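Side-chain contacts in restriction endonuclease (Mycobacterium sp., PDB 4F0Q), which cleaves DNA in response to cytosine methylation, working as a tetrameric modification-dependent restriction endonuclease: residues G295-H298 / A299-L303; D431-L434 / A435-D439; V40-G44 / F45-H49; T163-A167 / G168-V172; A308-V311 / F312-G316. All blocks are in the same frame, centred on the assembly; numbering follows the deposited sequence.

Contact 1 of 5, residues G295-H298 / A299-L303; sequences GRKH and AFELL
His298 and Glu301, three residues apart on the first turns of helix 297-314, run alongside each other in the same direction, joined by a hydrogen bond from His298 ND1 to Glu301 OE1 of 2.8 Å. The ring and the carboxylate stand nearly perpendicular, their planes 84° apart, and ND1 approaches OE1 from above the carboxylate plane rather than within it. The bond is also bent, with 139° at the hydrogen. Glu301 has CG anti to its carbonyl carbon (chi1 -67°) and is extended beyond it, which lets the carboxylate reach ND1. Lys297 CD lies 3.9 Å above one face of the His298 ring, offset toward its rim. Lys297 passes Glu301 at an angle, CE coming to 3.7 Å from OE2; NZ stays beyond salt-bridge range of that oxygen and pairs instead with Asp330. Backbone bonds from Phe300 N to Arg296 O (3.3 Å) and Glu301 N to Lys297 O (2.9 Å) open the helix, with Arg296 as N-cap. The side chain of Lys297 is about 4 Å from the bound magnesium ion, which puts this histidine-carboxylate pair beside the metal site of a PD-(D/E)XK-family nuclease domain.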
# COMPACT_ATOMS: atom_id res chain seq x y z
N GLY A 295 -14.63 11.17 27.02
CA GLY A 295 -14.89 10.01 27.85
C GLY A 295 -15.51 8.87 27.05
O GLY A 295 -16.04 7.92 27.62
N ARG A 296 -15.43 8.98 25.73
CA ARG A 296 -15.95 7.95 24.84
C ARG A 296 -14.88 7.48 23.86
O ARG A 296 -14.80 7.97 22.73
CB ARG A 296 -17.18 8.47 24.08
CG ARG A 296 -18.33 8.87 24.99
CD ARG A 296 -19.50 9.42 24.20
NE ARG A 296 -20.65 9.71 25.05
CZ ARG A 296 -20.85 10.88 25.65
NH1 ARG A 296 -19.99 11.87 25.49
NH2 ARG A 296 -21.93 11.06 26.40
N LYS A 297 -14.06 6.54 24.30
CA LYS A 297 -12.90 6.08 23.54
C LYS A 297 -13.27 5.28 22.28
O LYS A 297 -12.86 5.63 21.17
CB LYS A 297 -12.00 5.23 24.45
CG LYS A 297 -10.77 4.65 23.77
CD LYS A 297 -9.99 3.78 24.74
CE LYS A 297 -8.78 3.16 24.08
NZ LYS A 297 -7.80 4.19 23.63
N HIS A 298 -14.04 4.22 22.47
CA HIS A 298 -14.33 3.29 21.38
C HIS A 298 -15.38 3.83 20.40
O HIS A 298 -15.40 3.45 19.23
CB HIS A 298 -14.73 1.93 21.94
CG HIS A 298 -13.72 1.36 22.89
ND1 HIS A 298 -12.65 0.61 22.47
CD2 HIS A 298 -13.62 1.45 24.23
CE1 HIS A 298 -11.93 0.25 23.51
NE2 HIS A 298 -12.49 0.75 24.60
N ALA A 299 -16.25 4.71 20.89
CA ALA A 299 -17.18 5.41 20.01
C ALA A 299 -16.37 6.31 19.08
O ALA A 299 -16.67 6.44 17.89
CB ALA A 299 -18.16 6.23 20.82
N PHE A 300 -15.33 6.92 19.65
CA PHE A 300 -14.40 7.72 18.86
C PHE A 300 -13.61 6.83 17.92
O PHE A 300 -13.18 7.28 16.86
CB PHE A 300 -13.45 8.51 19.77
CG PHE A 300 -12.48 9.37 19.01
CD1 PHE A 300 -12.89 10.58 18.46
CD2 PHE A 300 -11.16 8.98 18.85
CE1 PHE A 300 -12.00 11.37 17.76
CE2 PHE A 300 -10.27 9.77 18.15
CZ PHE A 300 -10.69 10.97 17.61
N GLU A 301 -13.41 5.58 18.30
CA GLU A 301 -12.76 4.61 17.41
C GLU A 301 -13.64 4.32 16.20
O GLU A 301 -13.16 4.26 15.07
CB GLU A 301 -12.42 3.32 18.16
CG GLU A 301 -11.35 3.50 19.23
CD GLU A 301 -11.08 2.22 20.00
OE1 GLU A 301 -11.85 1.25 19.85
OE2 GLU A 301 -10.08 2.18 20.76
N LEU A 302 -14.94 4.14 16.43
CA LEU A 302 -15.89 3.91 15.34
C LEU A 302 -15.97 5.13 14.42
O LEU A 302 -15.91 5.00 13.18
CB LEU A 302 -17.28 3.59 15.90
CG LEU A 302 -18.37 3.27 14.87
CD1 LEU A 302 -17.97 2.07 14.02
CD2 LEU A 302 -19.70 3.03 15.55
N LEU A 303 -16.11 6.30 15.03
CA LEU A 303 -16.11 7.56 14.28
C LEU A 303 -14.85 7.69 13.44
O LEU A 303 -14.90 8.12 12.30
CB LEU A 303 -16.23 8.76 15.22
CG LEU A 303 -16.12 10.12 14.52
CD1 LEU A 303 -17.31 10.35 13.60
CD2 LEU A 303 -15.98 11.25 15.52

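Contact 2 of 5, residues D431-L434 / A435-D439; sequences DALL and ASTVD
Helix 430-440, near the C terminus of the chain, holds this contact over about two and a half turns, where Leu433 and Leu434 meet Thr437 and Val438 one turn on. Leu433 CD1 comes to 4.4 Å from Thr437 CG2, a loose apolar touch, while CG2 also rests 3.2 Å from Leu433 O. The Thr437 hydroxyl turns back on the helix: with chi1 at 62°, OG1 sits between the backbone N and the carbonyl carbon and is directed at Leu434 O. That hydrogen bond, with the threonine as donor, is modelled at 2.4 Å, so its exact length is doubtful. Leu434 O also receives Val438 N at 2.9 Å, and Val438 CG2 packs 3.3 Å from the same oxygen. This is the familiar pattern of a helical threonine returning its hydroxyl to a carbonyl of the preceding turn, set on regular i to i+4 bonding: Ala435 N to Asp431 O, Ser436 N to Ala432 O and Thr437 N to Leu433 O are all 2.9 Å. Tyr293 OH is a further hydrogen-bond partner of Thr437 OG1, and Ser436 OG is bonded to Arg306 of helix 297-314. Leu434 faces Leu289 and Phe292 of helix 281-292, whereas Leu433 packs against Met421 and Val422 of helix 411-425 and against Leu254 of the second subunit.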
# COMPACT_ATOMS: atom_id res chain seq x y z
N ASP A 431 -25.25 15.52 16.01
CA ASP A 431 -25.74 14.62 17.04
C ASP A 431 -26.16 13.26 16.49
O ASP A 431 -26.01 12.25 17.17
CB ASP A 431 -26.91 15.24 17.80
CG ASP A 431 -27.44 14.34 18.89
OD1 ASP A 431 -26.90 14.39 20.02
OD2 ASP A 431 -28.39 13.58 18.62
N ALA A 432 -26.68 13.23 15.27
CA ALA A 432 -27.08 11.97 14.65
C ALA A 432 -25.87 11.05 14.48
O ALA A 432 -25.91 9.88 14.86
CB ALA A 432 -27.74 12.23 13.30
N LEU A 433 -24.79 11.61 13.94
CA LEU A 433 -23.55 10.86 13.76
C LEU A 433 -22.94 10.45 15.09
O LEU A 433 -22.56 9.29 15.27
CB LEU A 433 -22.54 11.68 12.95
CG LEU A 433 -21.17 11.03 12.74
CD1 LEU A 433 -21.32 9.71 12.01
CD2 LEU A 433 -20.24 11.97 11.98
N LEU A 434 -22.85 11.39 16.03
CA LEU A 434 -22.24 11.09 17.32
C LEU A 434 -23.00 9.99 18.07
O LEU A 434 -22.39 9.02 18.56
CB LEU A 434 -22.14 12.35 18.19
CG LEU A 434 -21.37 13.55 17.62
CD1 LEU A 434 -21.03 14.54 18.71
CD2 LEU A 434 -20.13 13.11 16.86
N ALA A 435 -24.32 10.12 18.14
CA ALA A 435 -25.17 9.13 18.78
C ALA A 435 -25.11 7.80 18.05
O ALA A 435 -25.22 6.74 18.67
CB ALA A 435 -26.61 9.63 18.87
N SER A 436 -24.95 7.86 16.73
CA SER A 436 -24.74 6.64 15.95
C SER A 436 -23.47 5.93 16.43
O SER A 436 -23.48 4.72 16.66
CB SER A 436 -24.63 6.97 14.46
OG SER A 436 -24.33 5.81 13.71
N THR A 437 -22.39 6.69 16.58
CA THR A 437 -21.12 6.12 17.02
C THR A 437 -21.21 5.56 18.44
O THR A 437 -20.60 4.53 18.75
CB THR A 437 -19.97 7.15 16.96
OG1 THR A 437 -20.26 8.25 17.83
CG2 THR A 437 -19.79 7.66 15.53
N VAL A 438 -21.96 6.24 19.30
CA VAL A 438 -22.13 5.77 20.68
C VAL A 438 -22.96 4.49 20.74
O VAL A 438 -22.66 3.58 21.51
CB VAL A 438 -22.79 6.86 21.56
CG1 VAL A 438 -23.15 6.30 22.93
CG2 VAL A 438 -21.87 8.05 21.70
N ASP A 439 -23.99 4.42 19.90
CA ASP A 439 -24.92 3.29 19.94
C ASP A 439 -24.44 2.06 19.17
O ASP A 439 -24.90 0.95 19.43
CB ASP A 439 -26.29 3.71 19.41
CG ASP A 439 -26.96 4.76 20.27
OD1 ASP A 439 -26.77 4.73 21.51
OD2 ASP A 439 -27.67 5.63 19.72

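Contact 3 of 5, residues V40-G44 / F45-H49; sequences VELDG and FVNYH
Phe45 and Leu42 form the close end of this small hairpin, where a type I' turn runs from Leu42 to Phe45 through Asp43 and Gly44. Phe45 N donates to Leu42 O at 3.0 Å, while the return bond from Leu42 N to Phe45 O is modelled implausibly short. The phenyl ring folds back over the turn: with CG beside the backbone N (chi1 -68°), one face of the Phe45 ring receives Gly44 O, 3.5 Å from CG, and the ring edge meets Asp43 O, 3.3 Å from CD1. Gly44 has a positive phi of 84°, which favours glycine there. Across the strands Leu42 and Asn47 pass at an angle, CB to CB at 4.0 Å and Leu42 CD2 3.9 Å from Asn47 OD1. The same OD1 accepts a weak capping bond from His49 N at the start of helix 48-52. The other end is looser and faces solvent: Val40 and Glu41 are both exposed, and Asn47 N reaches Val40 O only weakly, at 3.5 Å. Beyond the hairpin, strand 45-47 runs parallel to strand 28-30 and shares backbone bonds with Arg30, which also makes a salt bridge with Asp43. Phe45 meets His175 of strand 175-193 edge-to-face, and Asn47 ND2 is bonded to Asn36 O.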
# COMPACT_ATOMS: atom_id res chain seq x y z
N VAL A 40 0.05 48.62 -18.18
CA VAL A 40 0.63 47.33 -17.84
C VAL A 40 0.63 47.11 -16.33
O VAL A 40 0.91 46.02 -15.84
CB VAL A 40 2.07 47.20 -18.36
CG1 VAL A 40 2.13 47.54 -19.84
CG2 VAL A 40 3.00 48.11 -17.57
N GLU A 41 0.31 48.17 -15.58
CA GLU A 41 0.31 48.12 -14.13
C GLU A 41 -0.81 48.98 -13.57
O GLU A 41 -1.13 50.03 -14.13
CB GLU A 41 1.67 48.57 -13.59
CG GLU A 41 1.87 48.37 -12.10
CD GLU A 41 3.28 48.68 -11.64
OE1 GLU A 41 4.16 48.85 -12.51
OE2 GLU A 41 3.51 48.75 -10.42
N LEU A 42 -1.40 48.55 -12.46
CA LEU A 42 -2.52 49.27 -11.86
C LEU A 42 -2.54 49.10 -10.34
O LEU A 42 -2.57 47.98 -9.84
CB LEU A 42 -3.84 48.80 -12.47
CG LEU A 42 -5.11 49.51 -11.99
CD1 LEU A 42 -5.02 51.01 -12.26
CD2 LEU A 42 -6.34 48.92 -12.65
N ASP A 43 -2.52 50.22 -9.63
CA ASP A 43 -2.53 50.24 -8.17
C ASP A 43 -1.39 49.42 -7.56
O ASP A 43 -1.58 48.71 -6.57
CB ASP A 43 -3.88 49.77 -7.62
CG ASP A 43 -4.98 50.80 -7.81
OD1 ASP A 43 -4.67 52.01 -7.80
OD2 ASP A 43 -6.15 50.40 -7.97
N GLY A 44 -0.21 49.52 -8.16
CA GLY A 44 0.97 48.85 -7.65
C GLY A 44 1.09 47.41 -8.10
O GLY A 44 2.05 46.72 -7.77
N PHE A 45 0.11 46.95 -8.87
CA PHE A 45 0.10 45.57 -9.35
C PHE A 45 -0.18 45.51 -10.85
O PHE A 45 -0.67 46.46 -11.45
CB PHE A 45 -0.94 44.74 -8.59
CG PHE A 45 -0.59 44.52 -7.15
CD1 PHE A 45 -0.93 45.46 -6.19
CD2 PHE A 45 0.07 43.37 -6.75
CE1 PHE A 45 -0.61 45.26 -4.86
CE2 PHE A 45 0.39 43.16 -5.42
CZ PHE A 45 0.05 44.11 -4.48
N VAL A 46 0.15 44.37 -11.46
CA VAL A 46 -0.08 44.16 -12.88
C VAL A 46 -1.57 44.17 -13.20
O VAL A 46 -2.35 43.44 -12.58
CB VAL A 46 0.54 42.83 -13.36
CG1 VAL A 46 0.19 42.58 -14.82
CG2 VAL A 46 2.05 42.85 -13.16
N ASN A 47 -1.96 45.00 -14.15
CA ASN A 47 -3.35 45.08 -14.58
C ASN A 47 -3.79 43.79 -15.25
O ASN A 47 -3.16 43.32 -16.20
CB ASN A 47 -3.54 46.27 -15.53
CG ASN A 47 -4.99 46.48 -15.91
OD1 ASN A 47 -5.90 46.00 -15.24
ND2 ASN A 47 -5.21 47.21 -17.00
N TYR A 48 -4.87 43.20 -14.75
CA TYR A 48 -5.40 41.95 -15.27
C TYR A 48 -5.81 42.07 -16.73
O TYR A 48 -5.41 41.25 -17.57
CB TYR A 48 -6.59 41.48 -14.43
CG TYR A 48 -7.39 40.35 -15.06
CD1 TYR A 48 -7.05 39.03 -14.83
CD2 TYR A 48 -8.48 40.62 -15.88
CE1 TYR A 48 -7.77 38.00 -15.40
CE2 TYR A 48 -9.20 39.60 -16.45
CZ TYR A 48 -8.85 38.29 -16.21
OH TYR A 48 -9.58 37.27 -16.78
N HIS A 49 -6.61 43.09 -17.04
CA HIS A 49 -7.18 43.25 -18.37
C HIS A 49 -6.13 43.49 -19.45
O HIS A 49 -6.35 43.17 -20.62
CB HIS A 49 -8.23 44.35 -18.38
CG HIS A 49 -9.50 43.98 -17.67
ND1 HIS A 49 -10.39 43.07 -18.18
CD2 HIS A 49 -10.01 44.39 -16.48
CE1 HIS A 49 -11.41 42.93 -17.34
NE2 HIS A 49 -11.20 43.72 -16.30

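Contact 4 of 5, residues T163-A167 / G168-V172; sequences TVHRA and GRAVV
Thr163 opens the contact by placing CG2 against the opposite backbone, 3.3 Å from Val171 O, while its OG1 passes Val172 with 3.6 Å to CG2. Next, Val164 pairs with Val171 through two backbone hydrogen bonds, N to O in each direction, both 2.9 Å. Their side chains share a face and cross at an angle, Val164 CG2 touching Val171 CB at 3.7 Å. At His165 the side chain lies on the other face with Ala170, in a non-hydrogen-bonded pair. CG anti to the carbonyl carbon (chi1 -69°) brings the ring across the partner strand, and His165 ND1 donates to Arg169 O at 3.0 Å while His165 CE1 rests 3.6 Å from Ala170 CB. Arg169 O is thus gripped twice, by His165 ND1 and Arg166 N arriving from opposite faces of its carbonyl plane. Arg166 then closes the pairing: its O accepts from Arg169 N at 3.2 Å and also from a water, which is weakly held by NH1 of the bent Arg169 side chain. The extended Arg166 side chain leads toward Asp43, with which it makes a long, weak ion pair. Ala167 and Gly168 occupy the turn corners, both with positive phi; the backbone angles of Gly168 call for glycine. A type I' turn with a two-residue loop, joining antiparallel strands, is the classic tight beta hairpin, here at the end of strand 156-166.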
# COMPACT_ATOMS: atom_id res chain seq x y z
N THR A 163 -5.82 38.26 -0.63
CA THR A 163 -5.47 39.51 0.02
C THR A 163 -4.00 39.84 -0.21
O THR A 163 -3.12 39.05 0.14
CB THR A 163 -5.74 39.46 1.54
OG1 THR A 163 -7.14 39.31 1.77
CG2 THR A 163 -5.25 40.74 2.21
N VAL A 164 -3.74 41.00 -0.81
CA VAL A 164 -2.37 41.42 -1.09
C VAL A 164 -1.87 42.40 -0.04
O VAL A 164 -2.57 42.69 0.93
CB VAL A 164 -2.25 42.06 -2.49
CG1 VAL A 164 -2.64 41.06 -3.57
CG2 VAL A 164 -3.12 43.31 -2.57
N HIS A 165 -0.67 42.91 -0.24
CA HIS A 165 -0.10 43.90 0.66
C HIS A 165 0.54 45.06 -0.10
O HIS A 165 1.35 44.85 -1.00
CB HIS A 165 0.92 43.25 1.61
CG HIS A 165 0.31 42.32 2.61
ND1 HIS A 165 -0.25 42.76 3.79
CD2 HIS A 165 0.16 40.98 2.60
CE1 HIS A 165 -0.71 41.73 4.47
NE2 HIS A 165 -0.47 40.63 3.77
N ARG A 166 0.17 46.28 0.28
CA ARG A 166 0.73 47.47 -0.34
C ARG A 166 1.05 48.52 0.72
O ARG A 166 0.20 48.87 1.54
CB ARG A 166 -0.25 48.05 -1.37
CG ARG A 166 0.32 49.19 -2.20
CD ARG A 166 -0.73 49.79 -3.11
NE ARG A 166 -0.17 50.76 -4.04
CZ ARG A 166 -0.89 51.50 -4.89
NH1 ARG A 166 -2.21 51.37 -4.92
NH2 ARG A 166 -0.28 52.36 -5.69
N ALA A 167 2.29 49.01 0.69
CA ALA A 167 2.76 50.03 1.64
C ALA A 167 2.66 49.59 3.10
O ALA A 167 2.47 50.42 3.99
CB ALA A 167 2.04 51.36 1.41
N GLY A 168 2.79 48.29 3.34
CA GLY A 168 2.80 47.76 4.69
C GLY A 168 1.43 47.37 5.22
O GLY A 168 1.32 46.79 6.30
N ARG A 169 0.39 47.67 4.45
CA ARG A 169 -0.98 47.36 4.87
C ARG A 169 -1.53 46.16 4.12
O ARG A 169 -0.89 45.64 3.20
CB ARG A 169 -1.89 48.57 4.65
CG ARG A 169 -1.51 49.80 5.44
CD ARG A 169 -2.49 50.94 5.21
NE ARG A 169 -3.84 50.60 5.67
CZ ARG A 169 -4.83 50.21 4.88
NH1 ARG A 169 -4.63 50.09 3.58
NH2 ARG A 169 -6.02 49.93 5.39
N ALA A 170 -2.72 45.72 4.51
CA ALA A 170 -3.37 44.58 3.87
C ALA A 170 -4.56 45.03 3.02
O ALA A 170 -5.45 45.73 3.50
CB ALA A 170 -3.81 43.56 4.90
N VAL A 171 -4.56 44.62 1.75
CA VAL A 171 -5.65 44.94 0.84
C VAL A 171 -6.43 43.67 0.50
O VAL A 171 -5.94 42.82 -0.24
CB VAL A 171 -5.13 45.60 -0.45
CG1 VAL A 171 -6.29 45.98 -1.35
CG2 VAL A 171 -4.28 46.81 -0.12
N VAL A 172 -7.64 43.57 1.03
CA VAL A 172 -8.43 42.34 0.94
C VAL A 172 -9.15 42.18 -0.40
O VAL A 172 -9.21 41.07 -0.94
CB VAL A 172 -9.43 42.24 2.12
CG1 VAL A 172 -10.25 43.52 2.25
CG2 VAL A 172 -10.33 41.02 1.96
O HOH W 1 -1.86 50.59 1.77

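Contact 5 of 5, residues A308-V311 / F312-G316; sequences AAEV and FRESG
Backbone hydrogen bonds of 2.9 Å, from Phe312 N to Ala308 O and from Arg313 N to Ala309 O, carry regular alpha-helical geometry through this last part of helix 297-314, before Ser315 N and Gly316 N turn to Phe312 O and Arg313 O as the helix ends. Glu310 and Arg313 extend together from the helix, forming a salt bridge from Glu310 OE2 to Arg313 NH2 of 3.0 Å. Arg313 NE also donates to Glu310 OE1 at 3.1 Å, part of the same salt bridge. The carboxylate and guanidinium planes are 85° apart, so this is not the coplanar two-pronged pairing: OE2 sits over one guanidinium face, and NE approaches OE1 from above the carboxylate plane. Glu310 is bent at chi2 (67°), which brings its carboxylate round to an arginine extended from CG to NE. Glu314, one turn on, brings OE1 to 4.1 Å from Glu310 OE2; Arg313 would be expected to ease that like-charge proximity, and Glu314 OE2 is paired with Arg113. Phe312 turns to another side of the helix, its CD2 packed 3.0 Å from Ala308 O. There the phenyl ring meets Tyr319 with nearly parallel planes and packs on Ile339, Ile382 and Val407 of the five-stranded sheet, while Val311 touches Ile409 of strand 406-409. Helix 411-425 lies against Glu310 and Val311 through Thr417, and the second subunit packs through Gly342 and Ser343 on Phe312 and Val311.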
# COMPACT_ATOMS: atom_id res chain seq x y z
N ALA A 308 -11.95 7.68 8.45
CA ALA A 308 -10.87 7.10 7.66
C ALA A 308 -11.41 6.60 6.33
O ALA A 308 -10.83 6.86 5.28
CB ALA A 308 -10.19 5.98 8.42
N ALA A 309 -12.53 5.88 6.39
CA ALA A 309 -13.19 5.39 5.18
C ALA A 309 -13.52 6.53 4.22
O ALA A 309 -13.27 6.43 3.02
CB ALA A 309 -14.46 4.63 5.55
N GLU A 310 -14.05 7.62 4.77
CA GLU A 310 -14.41 8.78 3.97
C GLU A 310 -13.18 9.43 3.32
O GLU A 310 -13.19 9.75 2.13
CB GLU A 310 -15.16 9.81 4.82
CG GLU A 310 -15.60 11.05 4.06
CD GLU A 310 -16.66 10.76 3.01
OE1 GLU A 310 -17.40 9.76 3.17
OE2 GLU A 310 -16.75 11.52 2.02
N VAL A 311 -12.13 9.61 4.11
CA VAL A 311 -10.88 10.21 3.64
C VAL A 311 -10.28 9.37 2.52
O VAL A 311 -9.80 9.92 1.52
CB VAL A 311 -9.86 10.36 4.80
CG1 VAL A 311 -8.49 10.71 4.26
CG2 VAL A 311 -10.33 11.42 5.78
N PHE A 312 -10.31 8.06 2.68
CA PHE A 312 -9.80 7.17 1.64
C PHE A 312 -10.65 7.20 0.37
O PHE A 312 -10.11 7.24 -0.73
CB PHE A 312 -9.64 5.74 2.15
CG PHE A 312 -8.40 5.53 2.98
CD1 PHE A 312 -7.15 5.70 2.42
CD2 PHE A 312 -8.50 5.16 4.31
CE1 PHE A 312 -6.00 5.51 3.17
CE2 PHE A 312 -7.36 4.97 5.07
CZ PHE A 312 -6.11 5.14 4.50
N ARG A 313 -11.97 7.20 0.52
CA ARG A 313 -12.84 7.25 -0.66
C ARG A 313 -12.74 8.59 -1.37
O ARG A 313 -13.05 8.69 -2.56
CB ARG A 313 -14.30 6.96 -0.29
CG ARG A 313 -15.17 8.18 -0.05
CD ARG A 313 -16.63 7.86 -0.25
NE ARG A 313 -17.50 8.93 0.22
CZ ARG A 313 -18.00 9.90 -0.55
NH1 ARG A 313 -17.69 9.95 -1.83
NH2 ARG A 313 -18.80 10.82 -0.03
N GLU A 314 -12.31 9.61 -0.64
CA GLU A 314 -12.19 10.95 -1.20
C GLU A 314 -11.10 11.00 -2.26
O GLU A 314 -11.13 11.81 -3.18
CB GLU A 314 -11.91 11.98 -0.10
CG GLU A 314 -11.85 13.43 -0.58
CD GLU A 314 -13.20 14.00 -0.97
OE1 GLU A 314 -14.23 13.37 -0.65
OE2 GLU A 314 -13.23 15.06 -1.62
N SER A 315 -10.12 10.10 -2.12
CA SER A 315 -9.01 10.01 -3.06
C SER A 315 -9.31 9.00 -4.17
O SER A 315 -8.42 8.64 -4.94
CB SER A 315 -7.73 9.61 -2.34
OG SER A 315 -7.43 10.52 -1.29
N GLY A 316 -10.56 8.55 -4.24
CA GLY A 316 -10.96 7.57 -5.22
C GLY A 316 -10.65 6.14 -4.81
O GLY A 316 -11.06 5.19 -5.49

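In the fold
From the N terminus, contact 3 closes a short hairpin and contact 4 a second one; they belong to the same large mixed sheet and touch where Phe45 CZ meets Val164 CB at 3.7 Å. The chain then passes to the nuclease domain. Contacts 1 and 5 lie toward opposite ends of helix 297-314, their centres about 19 Å apart, while contact 2 lies on helix 430-440. Contacts 1 and 2 bring these helices together, with Leu303 CD1 3.7 Å from Leu433 CD2. All five follow in series along the chain, none nesting or crossing; the centres of contacts 1 and 3 are about 54 Å apart.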